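Local coordinates for protein phenol hydroxylase component phL (Pseudomonas stutzeri, PDB 3U52) that is probably the non-catalytic, mostly helical beta subunit of a multicomponent phenol hydroxylase, packed against the subunit that would carry out the oxidation, at residues Phe79-Tyr84 with Gln151-Tyr155; Asn136-Ile140 with Leu214-Asn219. One frame throughout, in Å; residues are numbered along the deposited sequence.

Interaction 1 (Phe79-Tyr84 with Gln151-Tyr155); sequences FYYGAY and QMHIY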
# COMPACT_ATOMS: atom_id res chain seq x y z
N PHE D 79 -16.34 5.44 -11.31
CA PHE D 79 -15.84 6.12 -10.15
C PHE D 79 -16.57 5.62 -8.88
O PHE D 79 -17.72 5.92 -8.66
CB PHE D 79 -16.03 7.64 -10.29
CG PHE D 79 -14.98 8.35 -11.10
CD1 PHE D 79 -15.05 9.74 -11.24
CD2 PHE D 79 -13.94 7.68 -11.73
CE1 PHE D 79 -14.08 10.43 -12.00
CE2 PHE D 79 -12.98 8.37 -12.50
CZ PHE D 79 -13.02 9.74 -12.62
N TYR D 80 -15.86 4.88 -8.05
CA TYR D 80 -16.18 4.78 -6.63
C TYR D 80 -15.26 5.79 -6.00
O TYR D 80 -14.45 6.41 -6.73
CB TYR D 80 -16.01 3.35 -6.10
CG TYR D 80 -14.63 2.79 -6.33
CD1 TYR D 80 -13.70 2.79 -5.32
CD2 TYR D 80 -14.28 2.28 -7.55
CE1 TYR D 80 -12.42 2.32 -5.52
CE2 TYR D 80 -13.01 1.78 -7.76
CZ TYR D 80 -12.08 1.82 -6.73
OH TYR D 80 -10.79 1.34 -6.91
N TYR D 81 -15.33 5.97 -4.68
CA TYR D 81 -14.61 7.06 -4.03
C TYR D 81 -13.11 7.08 -4.35
O TYR D 81 -12.56 8.11 -4.69
CB TYR D 81 -14.80 7.03 -2.51
CG TYR D 81 -14.08 8.13 -1.80
CD1 TYR D 81 -14.71 9.35 -1.53
CD2 TYR D 81 -12.76 7.96 -1.37
CE1 TYR D 81 -14.06 10.35 -0.85
CE2 TYR D 81 -12.10 8.98 -0.66
CZ TYR D 81 -12.76 10.16 -0.42
OH TYR D 81 -12.14 11.14 0.28
N GLY D 82 -12.43 5.93 -4.20
CA GLY D 82 -10.99 5.92 -4.40
C GLY D 82 -10.59 6.24 -5.84
O GLY D 82 -9.57 6.87 -6.05
N ALA D 83 -11.39 5.84 -6.83
CA ALA D 83 -11.07 6.13 -8.26
C ALA D 83 -11.27 7.61 -8.55
O ALA D 83 -10.49 8.28 -9.25
CB ALA D 83 -11.90 5.31 -9.18
N TYR D 84 -12.29 8.16 -7.92
CA TYR D 84 -12.56 9.59 -8.03
C TYR D 84 -11.43 10.43 -7.45
O TYR D 84 -10.91 11.34 -8.13
CB TYR D 84 -13.98 9.92 -7.46
CG TYR D 84 -14.16 11.40 -7.16
CD1 TYR D 84 -14.40 12.30 -8.18
CD2 TYR D 84 -14.05 11.89 -5.86
CE1 TYR D 84 -14.57 13.68 -7.92
CE2 TYR D 84 -14.20 13.27 -5.58
CZ TYR D 84 -14.47 14.14 -6.63
OH TYR D 84 -14.61 15.52 -6.40
N GLN D 151 -23.96 9.14 -5.99
CA GLN D 151 -22.51 9.36 -5.91
C GLN D 151 -22.03 10.23 -7.07
O GLN D 151 -21.17 11.03 -6.90
CB GLN D 151 -21.72 8.06 -5.77
CG GLN D 151 -21.50 7.29 -7.03
CD GLN D 151 -20.63 6.03 -6.80
OE1 GLN D 151 -20.90 4.95 -7.35
NE2 GLN D 151 -19.58 6.18 -6.02
N MET D 152 -22.61 10.10 -8.26
CA MET D 152 -22.14 10.93 -9.39
C MET D 152 -22.43 12.38 -9.13
O MET D 152 -21.69 13.27 -9.52
CB MET D 152 -22.83 10.47 -10.67
CG MET D 152 -22.38 9.08 -11.17
SD MET D 152 -22.95 8.79 -12.89
CE MET D 152 -24.73 8.71 -12.80
N HIS D 153 -23.52 12.65 -8.43
CA HIS D 153 -23.83 14.04 -8.04
C HIS D 153 -23.01 14.65 -6.89
O HIS D 153 -22.66 15.82 -6.95
CB HIS D 153 -25.35 14.18 -7.82
CG HIS D 153 -26.12 14.03 -9.08
ND1 HIS D 153 -26.55 12.81 -9.54
CD2 HIS D 153 -26.50 14.94 -10.01
CE1 HIS D 153 -27.17 12.97 -10.70
NE2 HIS D 153 -27.17 14.25 -11.00
N ILE D 154 -22.65 13.87 -5.86
CA ILE D 154 -21.76 14.43 -4.85
C ILE D 154 -20.36 14.70 -5.46
O ILE D 154 -19.76 15.72 -5.17
CB ILE D 154 -21.66 13.61 -3.53
CG1 ILE D 154 -20.92 14.43 -2.46
CG2 ILE D 154 -20.87 12.31 -3.73
CD1 ILE D 154 -21.76 15.13 -1.45
N TYR D 155 -19.85 13.79 -6.29
CA TYR D 155 -18.53 14.00 -6.95
C TYR D 155 -18.56 15.29 -7.79
O TYR D 155 -17.68 16.14 -7.69
CB TYR D 155 -18.18 12.79 -7.85
CG TYR D 155 -18.00 11.49 -7.08
CD1 TYR D 155 -18.18 10.26 -7.70
CD2 TYR D 155 -17.60 11.49 -5.72
CE1 TYR D 155 -18.02 9.06 -6.98
CE2 TYR D 155 -17.44 10.30 -5.01
CZ TYR D 155 -17.64 9.10 -5.67
OH TYR D 155 -17.55 7.91 -5.02
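Y84 and Y155 form an offset (parallel-displaced) aromatic stack in the buried seam where the first turn of helix 81-105 meets an early part of helix 147-175. The ring centroids of Y84 and Y155 are 4.3 Å apart and the planes differ by 12°. The two side chains run past each other in opposite directions, so each lays its own methylene over its partner's ring: Y84 CB is 4.0 Å from the Y155 centroid and almost on the normal, while Y155 CB lies over the Y84 ring at the same distance but more obliquely. These CH-pi contacts lengthen the apolar overlap, which a tyrosine can provide while carrying its hydroxyl beyond the stack. With Y84 CG anti to the backbone N (chi1 163°), that ring reaches across to helix 147-175, where its OH is hydrogen-bonded to D159, one turn after Y155, and also to an aromatic side chain of the chain of another protein.

In this all-helical subunit of the methane/phenol/alkene hydroxylase family, the seam joins a helix start to the flank of another helix. Y80 occupies the N-cap, and its carbonyl O accepts from Y84 N at 3.0 Å, fixing the turn that presents Y84. Y155 points its phenol at this helix start: its OH lies 3.0 Å from Y81 N, but the angle is too poor for a hydrogen bond. Y81 N itself is hydrogen-bonded to a polar side chain of the neighbouring protein chain. Other groups meet the Y155 ring as well. F79 O lies at its edge, 3.6 Å from Y155 CE1, while F79 CB packs near the same carbon. Over the face turned away from Y84, Q151 O stands 3.1 Å above the ring plane, displaced toward the rim.

Interaction 2 (Asn136-Ile140 with Leu214-Asn219); sequences NNAKI and LTLVQN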
# COMPACT_ATOMS: atom_id res chain seq x y z
N ASN D 136 -26.87 22.78 -5.98
CA ASN D 136 -27.86 21.95 -6.72
C ASN D 136 -27.52 20.48 -6.74
O ASN D 136 -28.39 19.63 -6.61
CB ASN D 136 -28.04 22.47 -8.14
CG ASN D 136 -28.72 23.82 -8.18
OD1 ASN D 136 -28.55 24.61 -9.13
ND2 ASN D 136 -29.47 24.12 -7.13
N ASN D 137 -26.23 20.18 -6.88
CA ASN D 137 -25.77 18.80 -6.85
C ASN D 137 -25.76 18.18 -5.48
O ASN D 137 -25.98 16.98 -5.38
CB ASN D 137 -24.39 18.69 -7.55
CG ASN D 137 -24.52 18.83 -9.08
OD1 ASN D 137 -24.02 19.80 -9.72
ND2 ASN D 137 -25.19 17.86 -9.66
N ALA D 138 -25.48 18.96 -4.41
CA ALA D 138 -25.74 18.48 -3.06
C ALA D 138 -27.19 18.11 -2.84
O ALA D 138 -27.49 17.07 -2.21
CB ALA D 138 -25.29 19.49 -1.98
N LYS D 139 -28.10 18.97 -3.28
CA LYS D 139 -29.55 18.63 -3.27
C LYS D 139 -29.86 17.28 -3.97
O LYS D 139 -30.52 16.41 -3.39
CB LYS D 139 -30.39 19.80 -3.80
CG LYS D 139 -31.95 19.73 -3.63
CD LYS D 139 -32.57 19.34 -4.96
CE LYS D 139 -34.07 19.73 -5.18
NZ LYS D 139 -34.94 19.29 -4.10
N ILE D 140 -29.36 17.08 -5.19
CA ILE D 140 -29.64 15.83 -5.91
C ILE D 140 -29.04 14.66 -5.14
O ILE D 140 -29.70 13.63 -4.96
CB ILE D 140 -29.15 15.90 -7.41
CG1 ILE D 140 -29.84 17.04 -8.13
CG2 ILE D 140 -29.32 14.60 -8.18
CD1 ILE D 140 -28.96 17.69 -9.21
N LEU D 214 -33.85 19.30 -11.94
CA LEU D 214 -32.66 20.02 -11.51
C LEU D 214 -31.35 19.54 -12.16
O LEU D 214 -30.55 20.37 -12.61
CB LEU D 214 -32.52 20.00 -9.98
CG LEU D 214 -31.55 21.01 -9.37
CD1 LEU D 214 -31.71 22.43 -9.85
CD2 LEU D 214 -31.63 20.91 -7.87
N THR D 215 -31.12 18.22 -12.20
CA THR D 215 -29.87 17.75 -12.83
C THR D 215 -29.80 18.11 -14.33
O THR D 215 -28.73 18.52 -14.84
CB THR D 215 -29.57 16.23 -12.56
OG1 THR D 215 -28.20 15.99 -12.85
CG2 THR D 215 -30.36 15.32 -13.45
N LEU D 216 -30.92 17.96 -15.02
CA LEU D 216 -31.08 18.33 -16.42
C LEU D 216 -30.72 19.80 -16.65
O LEU D 216 -29.96 20.12 -17.54
CB LEU D 216 -32.53 18.09 -16.87
CG LEU D 216 -32.99 18.62 -18.25
CD1 LEU D 216 -32.24 17.93 -19.36
CD2 LEU D 216 -34.44 18.34 -18.42
N VAL D 217 -31.31 20.69 -15.86
CA VAL D 217 -31.12 22.13 -16.05
C VAL D 217 -29.69 22.54 -15.75
O VAL D 217 -29.03 23.24 -16.55
CB VAL D 217 -32.07 22.95 -15.15
CG1 VAL D 217 -31.80 24.44 -15.30
CG2 VAL D 217 -33.53 22.60 -15.50
N GLN D 218 -29.22 22.12 -14.57
CA GLN D 218 -27.86 22.40 -14.12
C GLN D 218 -26.76 21.68 -14.95
O GLN D 218 -25.84 22.31 -15.51
CB GLN D 218 -27.69 22.03 -12.64
CG GLN D 218 -26.27 22.35 -12.09
CD GLN D 218 -25.99 23.88 -12.13
OE1 GLN D 218 -26.42 24.57 -11.25
NE2 GLN D 218 -25.22 24.36 -13.11
N ASN D 219 -26.84 20.36 -15.00
CA ASN D 219 -25.74 19.54 -15.47
C ASN D 219 -25.71 19.32 -16.97
O ASN D 219 -24.66 18.97 -17.50
CB ASN D 219 -25.67 18.20 -14.68
CG ASN D 219 -25.39 18.40 -13.17
OD1 ASN D 219 -26.08 17.83 -12.31
ND2 ASN D 219 -24.42 19.25 -12.84
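N136 lies across L214, its CG 3.7 Å from L214 CD1, where helix 126-143 and helix 211-240 run antiparallel, their local axes 10.1 Å apart. N137 follows with an amide pair suited to asparagine, which offers donor and acceptor together: N137 ND2 gives to N219 OD1 at 2.8 Å and N219 ND2 returns a bond to N137 OD1 at 3.2 Å, the latter nearly straight at 174°. Both bonds use in-plane lone pairs, and the amide planes differ by only 19°, so the pair fixes both rotations. N219 OD1 also accepts from T215 OG1 at 2.9 Å, the same hydroxyl being hydrogen-bonded to H153. Replacing N219 by alanine takes this amide away and is likely to leave both polar ends of N137 without their mates here. K139 bends its chain at chi2 (-102°), setting CD tightly against L214 CD2 at 3.4 Å while NZ goes on to a salt bridge with D143. I140 ends the segment by placing CD1 3.7 Å from T215 CB, crossing that side chain at about a right angle. In this buried helix pair, leucine and isoleucine supply bulk, whereas reciprocal amide bonding engages N137 and N219 and favours one alignment of the helices.

Both contacts are buried, but the centre of interaction 2 is nearer the centre of the chain, about 8 Å against about 13 Å for that of interaction 1. Interaction 1, which relies on aromatic overlap around a helix start, has the more extensive contact with another protein chain, which hydrogen-bonds the hydroxyls of Y81 and Y84. Interaction 2 joins the last turns of helix 126-143 to the first turns of helix 211-240 through directional amide bonds set among aliphatic groups. The contacts use four helices, yet meet at H153: its NE2 probably hydrogen-bonds T215 OG1, 2.7 Å away, and its ring packs on N137 and I140. Helix 147-175 thus turns Y155 to one contact and H153 to the other.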